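Local coordinates for hypothetical protein (Clostridium sporogenes ATCC 15579, PDB 4QRK) that is of unknown function but is a putative cell adhesion protein, built as a right-handed beta-helix of the toast-rack and LiaF-like families, at residues A[133-143]-A[157-166]. Numbering follows the deposited sequence.
Sequences GKVDLDISGNY and EATVYLPKSI
Strands 134-138 and 157-162 are parallel neighbours on one sheet of the right-handed beta-helix, with Val135 set beside Ala158 and Leu137 beside Val160. Strand 147-153, on the other sheet, lies between them in sequence, as expected for successive coils. Backbone bonds alternate across the pair: Val135 N gives to Glu157 O at 3.0 Å, and Thr159 N to Val135 O at 2.8 Å. The series ends with Ile139 N donating to Tyr161 O.

Val135, Leu137, Ala158 and Val160 fill the interior face, where Val160 also meets Ile208 of strand 203-210. Ile139 continues this core beyond the strand. With chi1 at 45°, its CG1 branch reaches the neighbouring strand, CG1 lying 3.6 Å from Val160 CG1. Ile139 CD1 meets Leu162 CD2 at 3.3 Å, closer than usual for two carbons.

Asp136, Thr159 and Tyr161 share the outer face. Asp136 OD2 lies 3.5 Å from Thr159 CB, and a water at the edge of the Tyr161 ring, in its plane, joins Asp136 OD2 to Tyr161 OH. Lys220 makes a cation-pi contact with the Tyr161 ring and a salt bridge with Asp138 OD2.

Past the strands, Pro163 CB touches Gly141 O at 3.4 Å. An Asx turn shapes segment 133-143 here: Asp138 OD1 accepts from Ser140 N at 2.9 Å and, through its syn lone pair, from Ser140 OG.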
loop_
_atom_site.group_PDB
_atom_site.type_symbol
_atom_site.label_atom_id
_atom_site.label_comp_id
_atom_site.label_asym_id
_atom_site.label_seq_id
_atom_site.Cartn_x
_atom_site.Cartn_y
_atom_site.Cartn_z
ATOM N N GLY A 133 10.210 8.828 1.567
ATOM C CA GLY A 133 9.280 9.146 0.495
ATOM C C GLY A 133 7.899 9.433 1.003
ATOM O O GLY A 133 7.712 9.780 2.151
ATOM N N LYS A 134 6.919 9.259 0.149
ATOM C CA LYS A 134 5.536 9.571 0.489
ATOM C C LYS A 134 4.662 8.375 0.260
ATOM O O LYS A 134 4.827 7.622 -0.715
ATOM C CB LYS A 134 4.960 10.646 -0.418
ATOM C CG LYS A 134 5.599 11.993 -0.443
ATOM C CD LYS A 134 4.685 12.950 -1.271
ATOM C CE LYS A 134 3.431 13.386 -0.457
ATOM N NZ LYS A 134 2.278 13.884 -1.275
ATOM N N VAL A 135 3.674 8.266 1.128
ATOM C CA VAL A 135 2.623 7.277 1.022
ATOM C C VAL A 135 1.277 8.013 0.987
ATOM O O VAL A 135 1.003 8.844 1.858
ATOM C CB VAL A 135 2.607 6.354 2.241
ATOM C CG1 VAL A 135 1.396 5.441 2.214
ATOM C CG2 VAL A 135 3.860 5.539 2.306
ATOM N N ASP A 136 0.450 7.719 -0.009
ATOM C CA ASP A 136 -0.937 8.270 -0.079
ATOM C C ASP A 136 -1.870 7.127 -0.381
ATOM O O ASP A 136 -1.766 6.504 -1.458
ATOM C CB ASP A 136 -1.093 9.342 -1.176
ATOM C CG ASP A 136 -0.309 10.610 -0.891
ATOM O OD1 ASP A 136 0.901 10.661 -1.212
ATOM O OD2 ASP A 136 -0.919 11.578 -0.384
ATOM N N LEU A 137 -2.770 6.823 0.552
ATOM C CA LEU A 137 -3.579 5.628 0.492
ATOM C C LEU A 137 -5.020 5.929 0.729
ATOM O O LEU A 137 -5.368 6.593 1.735
ATOM C CB LEU A 137 -3.190 4.661 1.611
ATOM C CG LEU A 137 -1.911 3.882 1.618
ATOM C CD1 LEU A 137 -1.798 3.171 2.953
ATOM C CD2 LEU A 137 -1.986 2.903 0.477
ATOM N N ASP A 138 -5.853 5.458 -0.184
ATOM C CA ASP A 138 -7.283 5.534 -0.025
ATOM C C ASP A 138 -7.719 4.161 0.409
ATOM O O ASP A 138 -7.712 3.204 -0.353
ATOM C CB ASP A 138 -7.983 5.954 -1.305
ATOM C CG ASP A 138 -9.466 6.200 -1.098
ATOM O OD1 ASP A 138 -10.062 5.588 -0.160
ATOM O OD2 ASP A 138 -10.031 7.006 -1.870
ATOM N N ILE A 139 -8.074 4.064 1.673
ATOM C CA ILE A 139 -8.649 2.826 2.188
ATOM C C ILE A 139 -10.004 3.157 2.777
ATOM O O ILE A 139 -10.325 2.768 3.886
ATOM C CB ILE A 139 -7.747 2.129 3.211
ATOM C CG1 ILE A 139 -7.192 3.123 4.194
ATOM C CG2 ILE A 139 -6.544 1.517 2.538
ATOM C CD1 ILE A 139 -6.581 2.452 5.439
ATOM N N SER A 140 -10.830 3.821 1.977
ATOM C CA SER A 140 -12.122 4.333 2.432
ATOM C C SER A 140 -13.292 3.457 1.951
ATOM O O SER A 140 -14.429 3.873 1.930
ATOM C CB SER A 140 -12.300 5.800 1.971
ATOM O OG SER A 140 -12.453 5.905 0.547
ATOM N N GLY A 141 -13.005 2.230 1.582
ATOM C CA GLY A 141 -14.047 1.304 1.189
ATOM C C GLY A 141 -14.976 0.862 2.336
ATOM O O GLY A 141 -14.665 0.978 3.535
ATOM N N ASN A 142 -16.129 0.346 1.941
ATOM C CA ASN A 142 -17.073 -0.265 2.857
ATOM C C ASN A 142 -16.703 -1.745 2.999
ATOM O O ASN A 142 -17.333 -2.625 2.432
ATOM C CB ASN A 142 -18.485 -0.079 2.306
ATOM C CG ASN A 142 -19.542 -0.620 3.236
ATOM O OD1 ASN A 142 -20.376 -1.441 2.844
ATOM N ND2 ASN A 142 -19.499 -0.183 4.489
ATOM N N TYR A 143 -15.600 -1.996 3.690
ATOM C CA TYR A 143 -15.062 -3.346 3.805
ATOM C C TYR A 143 -16.054 -4.257 4.575
ATOM O O TYR A 143 -16.743 -3.818 5.494
ATOM C CB TYR A 143 -13.650 -3.311 4.416
ATOM C CG TYR A 143 -12.722 -2.421 3.593
ATOM C CD1 TYR A 143 -12.377 -2.754 2.286
ATOM C CD2 TYR A 143 -12.261 -1.218 4.099
ATOM C CE1 TYR A 143 -11.557 -1.915 1.528
ATOM C CE2 TYR A 143 -11.459 -0.390 3.373
ATOM C CZ TYR A 143 -11.110 -0.732 2.084
ATOM O OH TYR A 143 -10.310 0.142 1.385
ATOM N N GLU A 157 6.109 11.747 4.433
ATOM C CA GLU A 157 4.711 11.965 4.794
ATOM C C GLU A 157 3.887 10.742 4.467
ATOM O O GLU A 157 4.178 10.029 3.500
ATOM C CB GLU A 157 4.186 13.135 3.932
ATOM C CG GLU A 157 2.927 13.819 4.434
ATOM C CD GLU A 157 2.767 15.259 3.876
ATOM O OE1 GLU A 157 3.428 15.584 2.858
ATOM O OE2 GLU A 157 1.992 16.061 4.458
ATOM N N ALA A 158 2.845 10.512 5.260
ATOM C CA ALA A 158 1.874 9.464 4.981
ATOM C C ALA A 158 0.472 10.092 5.086
ATOM O O ALA A 158 0.199 10.851 6.026
ATOM C CB ALA A 158 2.041 8.326 5.977
ATOM N N THR A 159 -0.372 9.856 4.087
ATOM C CA THR A 159 -1.751 10.347 4.083
ATOM C C THR A 159 -2.673 9.192 3.838
ATOM O O THR A 159 -2.470 8.411 2.885
ATOM C CB THR A 159 -2.000 11.352 2.960
ATOM O OG1 THR A 159 -1.185 12.484 3.165
ATOM C CG2 THR A 159 -3.481 11.822 2.937
ATOM N N VAL A 160 -3.659 9.038 4.713
ATOM C CA VAL A 160 -4.569 7.920 4.627
ATOM C C VAL A 160 -6.018 8.409 4.651
ATOM O O VAL A 160 -6.375 9.207 5.519
ATOM C CB VAL A 160 -4.310 6.962 5.792
ATOM C CG1 VAL A 160 -5.083 5.695 5.631
ATOM C CG2 VAL A 160 -2.810 6.633 5.855
ATOM N N TYR A 161 -6.821 7.950 3.684
ATOM C CA TYR A 161 -8.254 8.219 3.639
ATOM C C TYR A 161 -9.022 7.004 4.142
ATOM O O TYR A 161 -8.836 5.908 3.659
ATOM C CB TYR A 161 -8.724 8.596 2.218
ATOM C CG TYR A 161 -7.994 9.817 1.669
ATOM C CD1 TYR A 161 -8.443 11.099 1.926
ATOM C CD2 TYR A 161 -6.832 9.661 0.902
ATOM C CE1 TYR A 161 -7.741 12.210 1.434
ATOM C CE2 TYR A 161 -6.127 10.745 0.426
ATOM C CZ TYR A 161 -6.583 12.007 0.690
ATOM O OH TYR A 161 -5.855 13.038 0.192
ATOM N N LEU A 162 -9.913 7.232 5.098
ATOM C CA LEU A 162 -10.619 6.168 5.799
ATOM C C LEU A 162 -12.130 6.341 5.653
ATOM O O LEU A 162 -12.623 7.430 5.393
ATOM C CB LEU A 162 -10.196 6.183 7.278
ATOM C CG LEU A 162 -8.732 5.771 7.408
ATOM C CD1 LEU A 162 -8.069 6.307 8.643
ATOM C CD2 LEU A 162 -8.599 4.293 7.356
ATOM N N PRO A 163 -12.875 5.250 5.789
ATOM C CA PRO A 163 -14.311 5.334 5.529
ATOM C C PRO A 163 -15.035 6.001 6.686
ATOM O O PRO A 163 -14.536 5.980 7.807
ATOM C CB PRO A 163 -14.726 3.860 5.410
ATOM C CG PRO A 163 -13.723 3.116 6.199
ATOM C CD PRO A 163 -12.452 3.908 6.219
ATOM N N LYS A 164 -16.183 6.600 6.412
ATOM C CA LYS A 164 -17.051 7.144 7.458
ATOM C C LYS A 164 -18.002 6.060 7.960
ATOM O O LYS A 164 -18.346 6.037 9.122
ATOM C CB LYS A 164 -17.863 8.321 6.902
ATOM C CG LYS A 164 -17.012 9.553 6.595
ATOM C CD LYS A 164 -17.803 10.656 5.920
ATOM C CE LYS A 164 -17.047 11.972 5.945
ATOM N NZ LYS A 164 -17.450 12.836 4.804
ATOM N N SER A 165 -18.355 5.130 7.077
ATOM C CA SER A 165 -19.420 4.149 7.315
ATOM C C SER A 165 -19.066 2.982 8.228
ATOM O O SER A 165 -19.945 2.355 8.764
ATOM C CB SER A 165 -19.860 3.549 5.988
ATOM O OG SER A 165 -18.750 2.995 5.297
ATOM N N ILE A 166 -17.790 2.657 8.358
ATOM C CA ILE A 166 -17.384 1.611 9.272
ATOM C C ILE A 166 -16.412 2.167 10.293
ATOM O O ILE A 166 -15.779 3.207 10.091
ATOM C CB ILE A 166 -16.832 0.384 8.534
ATOM C CG1 ILE A 166 -15.449 0.626 7.977
ATOM C CG2 ILE A 166 -17.777 -0.006 7.383
ATOM C CD1 ILE A 166 -14.799 -0.655 7.536
HETATM O O HOH W 1 1.649 11.937 1.957
HETATM O O HOH W 2 -3.494 12.416 -1.245
#